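Local coordinates for protein Pcdhgb2 (Mus musculus, PDB 5SZR) that is probably a calcium-dependent cell-adhesion protein that may help to establish specific neuronal connections, represented here by its extracellular cadherin domains 3 to 6, at residues A[144-149]-A[163-168]; A[8-13]-A[92-97]. All blocks are in the same frame, centred on the assembly; numbering follows the deposited sequence.

Contact 1 of 2, residues A[144-149]-A[163-168]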
# COMPACT_ATOMS: atom_id res chain seq x y z
N ASP A 144 -25.45 -26.77 -27.68
CA ASP A 144 -25.50 -25.31 -27.73
C ASP A 144 -25.08 -24.77 -26.36
O ASP A 144 -25.81 -24.92 -25.38
CB ASP A 144 -26.89 -24.83 -28.11
CG ASP A 144 -26.87 -23.50 -28.83
OD1 ASP A 144 -26.02 -23.32 -29.73
OD2 ASP A 144 -27.72 -22.63 -28.51
N VAL A 145 -23.90 -24.14 -26.30
CA VAL A 145 -23.30 -23.68 -25.05
C VAL A 145 -23.30 -22.16 -25.02
O VAL A 145 -23.13 -21.50 -26.05
CB VAL A 145 -21.87 -24.23 -24.88
CG1 VAL A 145 -21.30 -23.85 -23.52
CG2 VAL A 145 -21.85 -25.73 -25.07
N TYR A 146 -23.49 -21.61 -23.82
CA TYR A 146 -23.37 -20.18 -23.59
C TYR A 146 -22.64 -19.93 -22.28
O TYR A 146 -22.77 -20.70 -21.32
CB TYR A 146 -24.73 -19.49 -23.59
CG TYR A 146 -25.38 -19.45 -24.95
CD1 TYR A 146 -25.20 -18.36 -25.79
CD2 TYR A 146 -26.15 -20.51 -25.40
CE1 TYR A 146 -25.79 -18.32 -27.05
CE2 TYR A 146 -26.74 -20.48 -26.65
CZ TYR A 146 -26.56 -19.39 -27.47
OH TYR A 146 -27.14 -19.36 -28.71
N CYS A 147 -21.86 -18.85 -22.25
CA CYS A 147 -21.00 -18.53 -21.12
C CYS A 147 -21.45 -17.25 -20.43
O CYS A 147 -22.12 -16.40 -21.02
CB CYS A 147 -19.55 -18.37 -21.57
SG CYS A 147 -18.80 -19.85 -22.21
N HIS A 148 -21.07 -17.14 -19.16
CA HIS A 148 -21.22 -15.92 -18.40
C HIS A 148 -20.19 -15.94 -17.28
O HIS A 148 -19.64 -16.99 -16.94
CB HIS A 148 -22.64 -15.75 -17.84
CG HIS A 148 -22.99 -16.75 -16.78
ND1 HIS A 148 -22.59 -18.07 -16.83
CD2 HIS A 148 -23.71 -16.62 -15.64
CE1 HIS A 148 -23.05 -18.70 -15.77
NE2 HIS A 148 -23.73 -17.85 -15.03
N VAL A 149 -19.93 -14.76 -16.73
CA VAL A 149 -18.94 -14.58 -15.67
C VAL A 149 -19.68 -14.48 -14.34
O VAL A 149 -20.72 -13.83 -14.24
CB VAL A 149 -18.08 -13.34 -15.92
CG1 VAL A 149 -17.15 -13.05 -14.74
CG2 VAL A 149 -17.28 -13.51 -17.19
N ASN A 163 -19.63 -19.27 -30.13
CA ASN A 163 -18.69 -20.08 -29.35
C ASN A 163 -17.37 -19.38 -29.09
O ASN A 163 -16.43 -20.02 -28.58
CB ASN A 163 -18.42 -21.44 -30.00
CG ASN A 163 -19.68 -22.16 -30.40
OD1 ASN A 163 -20.70 -22.07 -29.72
ND2 ASN A 163 -19.63 -22.88 -31.52
N TYR A 164 -17.24 -18.10 -29.41
CA TYR A 164 -16.01 -17.35 -29.18
C TYR A 164 -16.31 -16.11 -28.35
O TYR A 164 -17.21 -15.33 -28.68
CB TYR A 164 -15.34 -16.96 -30.50
CG TYR A 164 -14.75 -18.13 -31.24
CD1 TYR A 164 -13.43 -18.52 -31.02
CD2 TYR A 164 -15.51 -18.86 -32.14
CE1 TYR A 164 -12.89 -19.60 -31.69
CE2 TYR A 164 -14.97 -19.94 -32.82
CZ TYR A 164 -13.66 -20.30 -32.59
OH TYR A 164 -13.13 -21.38 -33.26
N TYR A 165 -15.55 -15.92 -27.27
CA TYR A 165 -15.74 -14.80 -26.37
C TYR A 165 -14.42 -14.10 -26.11
O TYR A 165 -13.35 -14.71 -26.17
CB TYR A 165 -16.35 -15.23 -25.02
CG TYR A 165 -17.72 -15.87 -25.11
CD1 TYR A 165 -18.87 -15.11 -24.95
CD2 TYR A 165 -17.86 -17.23 -25.32
CE1 TYR A 165 -20.12 -15.68 -25.02
CE2 TYR A 165 -19.11 -17.82 -25.39
CZ TYR A 165 -20.24 -17.04 -25.23
OH TYR A 165 -21.49 -17.62 -25.30
N LYS A 166 -14.51 -12.81 -25.81
CA LYS A 166 -13.39 -12.03 -25.29
C LYS A 166 -13.76 -11.58 -23.89
O LYS A 166 -14.81 -10.95 -23.70
CB LYS A 166 -13.06 -10.84 -26.18
CG LYS A 166 -12.45 -11.21 -27.52
CD LYS A 166 -12.03 -9.99 -28.30
CE LYS A 166 -11.66 -10.36 -29.73
NZ LYS A 166 -11.15 -9.18 -30.49
N LEU A 167 -12.92 -11.91 -22.91
CA LEU A 167 -13.06 -11.40 -21.56
C LEU A 167 -12.40 -10.03 -21.48
O LEU A 167 -11.18 -9.92 -21.70
CB LEU A 167 -12.45 -12.36 -20.55
CG LEU A 167 -12.60 -11.98 -19.08
CD1 LEU A 167 -14.07 -11.97 -18.68
CD2 LEU A 167 -11.81 -12.92 -18.19
N VAL A 168 -13.18 -9.00 -21.19
CA VAL A 168 -12.68 -7.63 -21.22
C VAL A 168 -12.96 -6.94 -19.89
O VAL A 168 -13.88 -7.29 -19.16
CB VAL A 168 -13.30 -6.82 -22.38
CG1 VAL A 168 -13.15 -7.57 -23.70
CG2 VAL A 168 -14.77 -6.51 -22.09
O HOH W 1 -22.37 -24.34 -28.74

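Contact 2 of 2, residues A[8-13]-A[92-97]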
# COMPACT_ATOMS: atom_id res chain seq x y z
N ASP A 8 -39.98 -55.82 -46.01
CA ASP A 8 -38.55 -55.89 -46.31
C ASP A 8 -37.72 -55.04 -45.36
O ASP A 8 -36.65 -55.48 -44.93
CB ASP A 8 -38.30 -55.47 -47.76
CG ASP A 8 -38.89 -56.45 -48.76
OD1 ASP A 8 -39.15 -57.60 -48.36
OD2 ASP A 8 -39.08 -56.06 -49.93
N VAL A 9 -38.18 -53.84 -45.00
CA VAL A 9 -37.37 -52.88 -44.26
C VAL A 9 -38.13 -52.43 -43.02
O VAL A 9 -39.21 -51.83 -43.14
CB VAL A 9 -36.97 -51.67 -45.11
CG1 VAL A 9 -36.06 -50.75 -44.32
CG2 VAL A 9 -36.28 -52.13 -46.39
N PHE A 10 -37.58 -52.70 -41.84
CA PHE A 10 -38.09 -52.21 -40.57
C PHE A 10 -37.26 -51.03 -40.10
O PHE A 10 -36.06 -50.95 -40.38
CB PHE A 10 -38.06 -53.32 -39.51
CG PHE A 10 -38.83 -54.56 -39.87
CD1 PHE A 10 -40.11 -54.77 -39.40
CD2 PHE A 10 -38.25 -55.54 -40.67
CE1 PHE A 10 -40.82 -55.93 -39.73
CE2 PHE A 10 -38.94 -56.69 -41.00
CZ PHE A 10 -40.23 -56.89 -40.53
N SER A 11 -37.89 -50.10 -39.38
CA SER A 11 -37.21 -48.93 -38.85
C SER A 11 -37.52 -48.78 -37.36
O SER A 11 -38.70 -48.74 -36.98
CB SER A 11 -37.61 -47.65 -39.60
OG SER A 11 -37.08 -47.64 -40.91
N VAL A 12 -36.48 -48.72 -36.54
CA VAL A 12 -36.61 -48.48 -35.11
C VAL A 12 -35.63 -47.40 -34.69
O VAL A 12 -34.59 -47.20 -35.33
CB VAL A 12 -36.37 -49.77 -34.28
CG1 VAL A 12 -37.38 -50.84 -34.64
CG2 VAL A 12 -34.95 -50.28 -34.47
N THR A 13 -35.97 -46.68 -33.62
CA THR A 13 -35.09 -45.68 -33.03
C THR A 13 -34.74 -46.09 -31.60
O THR A 13 -35.58 -46.63 -30.88
CB THR A 13 -35.72 -44.28 -33.01
OG1 THR A 13 -36.78 -44.24 -32.05
CG2 THR A 13 -36.26 -43.92 -34.38
N SER A 92 -34.72 -66.06 -47.23
CA SER A 92 -35.28 -64.73 -47.42
C SER A 92 -34.56 -63.74 -46.52
O SER A 92 -34.00 -64.10 -45.48
CB SER A 92 -36.79 -64.70 -47.14
OG SER A 92 -37.52 -65.20 -48.23
N HIS A 93 -34.59 -62.47 -46.92
CA HIS A 93 -33.84 -61.42 -46.24
C HIS A 93 -34.75 -60.25 -45.91
O HIS A 93 -35.75 -60.00 -46.60
CB HIS A 93 -32.67 -60.92 -47.09
CG HIS A 93 -31.85 -62.02 -47.70
ND1 HIS A 93 -32.14 -62.58 -48.92
CD2 HIS A 93 -30.74 -62.65 -47.25
CE1 HIS A 93 -31.26 -63.51 -49.20
NE2 HIS A 93 -30.39 -63.58 -48.20
N CYS A 94 -34.39 -59.53 -44.85
CA CYS A 94 -35.01 -58.26 -44.53
C CYS A 94 -33.97 -57.37 -43.87
O CYS A 94 -32.94 -57.85 -43.38
CB CYS A 94 -36.23 -58.43 -43.61
SG CYS A 94 -35.82 -58.71 -41.88
N SER A 95 -34.24 -56.07 -43.87
CA SER A 95 -33.32 -55.09 -43.30
C SER A 95 -33.99 -54.30 -42.19
O SER A 95 -35.21 -54.06 -42.22
CB SER A 95 -32.79 -54.13 -44.37
OG SER A 95 -31.83 -54.77 -45.20
N ILE A 96 -33.20 -53.89 -41.21
CA ILE A 96 -33.67 -53.14 -40.06
C ILE A 96 -32.73 -51.95 -39.88
O ILE A 96 -31.57 -52.12 -39.51
CB ILE A 96 -33.70 -54.00 -38.79
CG1 ILE A 96 -34.63 -55.19 -38.99
CG2 ILE A 96 -34.15 -53.16 -37.59
CD1 ILE A 96 -34.28 -56.37 -38.15
N GLN A 97 -33.24 -50.75 -40.16
CA GLN A 97 -32.45 -49.53 -40.06
C GLN A 97 -32.66 -48.94 -38.67
O GLN A 97 -33.76 -48.48 -38.34
CB GLN A 97 -32.84 -48.55 -41.16
CG GLN A 97 -32.45 -49.05 -42.53
CD GLN A 97 -32.79 -48.07 -43.62
OE1 GLN A 97 -32.37 -46.91 -43.59
NE2 GLN A 97 -33.56 -48.52 -44.60

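Contact 1 of 2, residues A[144-149]-A[163-168]
Strand 145-149, carrying Cys147, and strand 164-168, carrying Tyr165, run almost parallel, at 6°, their axes 8.9 Å apart, so they meet through side chains and not as sheet neighbours. Tyr165 spans the gap. With its CG anti to the carbonyl carbon (chi1 -62°), its ring passes under Cys147, whose CB lies over one face, 4.1 Å from the ring centroid in a CH-pi contact. The sulfur comes obliquely, with Cys147 SG 3.8 Å from Tyr165 CE2. At the far end of the ring, Cys147 N donates a weak hydrogen bond of 3.3 Å to Tyr165 OH, and the Tyr146 side chain crosses that of Tyr165 at about a right angle. The contact bridges the two sheets of a cadherin-domain beta sandwich, near one edge: strand 145-149 is an outermost strand of one sheet, paired with 180-189, while 164-169 sits in the facing sheet between 128-135 and 155-159. Farther along, Val149 CG2 packs on Leu167 CD1 at 3.9 Å, both resting on Leu157. Toward the calcium end, a water accepts from Val145 N (2.9 Å) and donates to Asn163 OD1 (3.0 Å), while the Val145 side chain lies beside those of calcium ligands Asp136 and Asp189.

Contact 2 of 2, residues A[8-13]-A[92-97]
Segments 8-13 and 92-97 pair as parallel beta strands, their axes 4.6 Å apart at 20°, with Val9 opposite Ser95, Phe10 opposite Ile96 and Ser11 opposite Gln97. Four backbone hydrogen bonds join them: Ser95 N to Asp8 O (2.7 Å), Phe10 N to Ser95 O (2.8 Å), Gln97 N to Phe10 O (2.8 Å) and the longer Val12 N to Gln97 O (3.3 Å). Phe10 and Ile96 share one face of the sheet. Phe10 CG stands anti to the carbonyl carbon (chi1 -57°), which swings the ring back toward Cys94; there Cys94 SG meets the ring edge, 3.8 Å from Phe10 CE2. Phe10 CB rests on Ile96 CG1 at 3.9 Å, with ring CD2 beside it. With an alanine here, Cys94 SG would probably lose the ring edge and Ile96 CG1 its ring neighbour, opening a gap toward Leu25. On the other face, Gln97 extends back along the neighbouring strand until its NE2 touches Val9 CG1 at 3.4 Å, while Ser95 OG bonds to Asn81. In this cadherin domain, strand 9-15 is an outermost strand of its sheet; 91-101 pairs on its other side with 77-85, and Phe10 and Ile96 pack against Leu25 of strand 23-26.

How the contacts relate
From the N terminus, contact 2 is the first to open. Segment 8-13 waits 78 residues for its partner at 92-97, so the pairing closes a loop that holds most of the first cadherin domain of this chain, joining its first strand to its last within one sheet. The chain then passes the calcium-binding residues between the domains, from Asp102 to Cys106, and enters the second. There contact 1 closes a short loop of 13 residues, containing strand 155-159, and ties one sheet of that domain to the other. The two loops follow in series, neither nesting nor crossing. Their centres lie 45 Å apart and their nearest atoms about 21 Å, without touching.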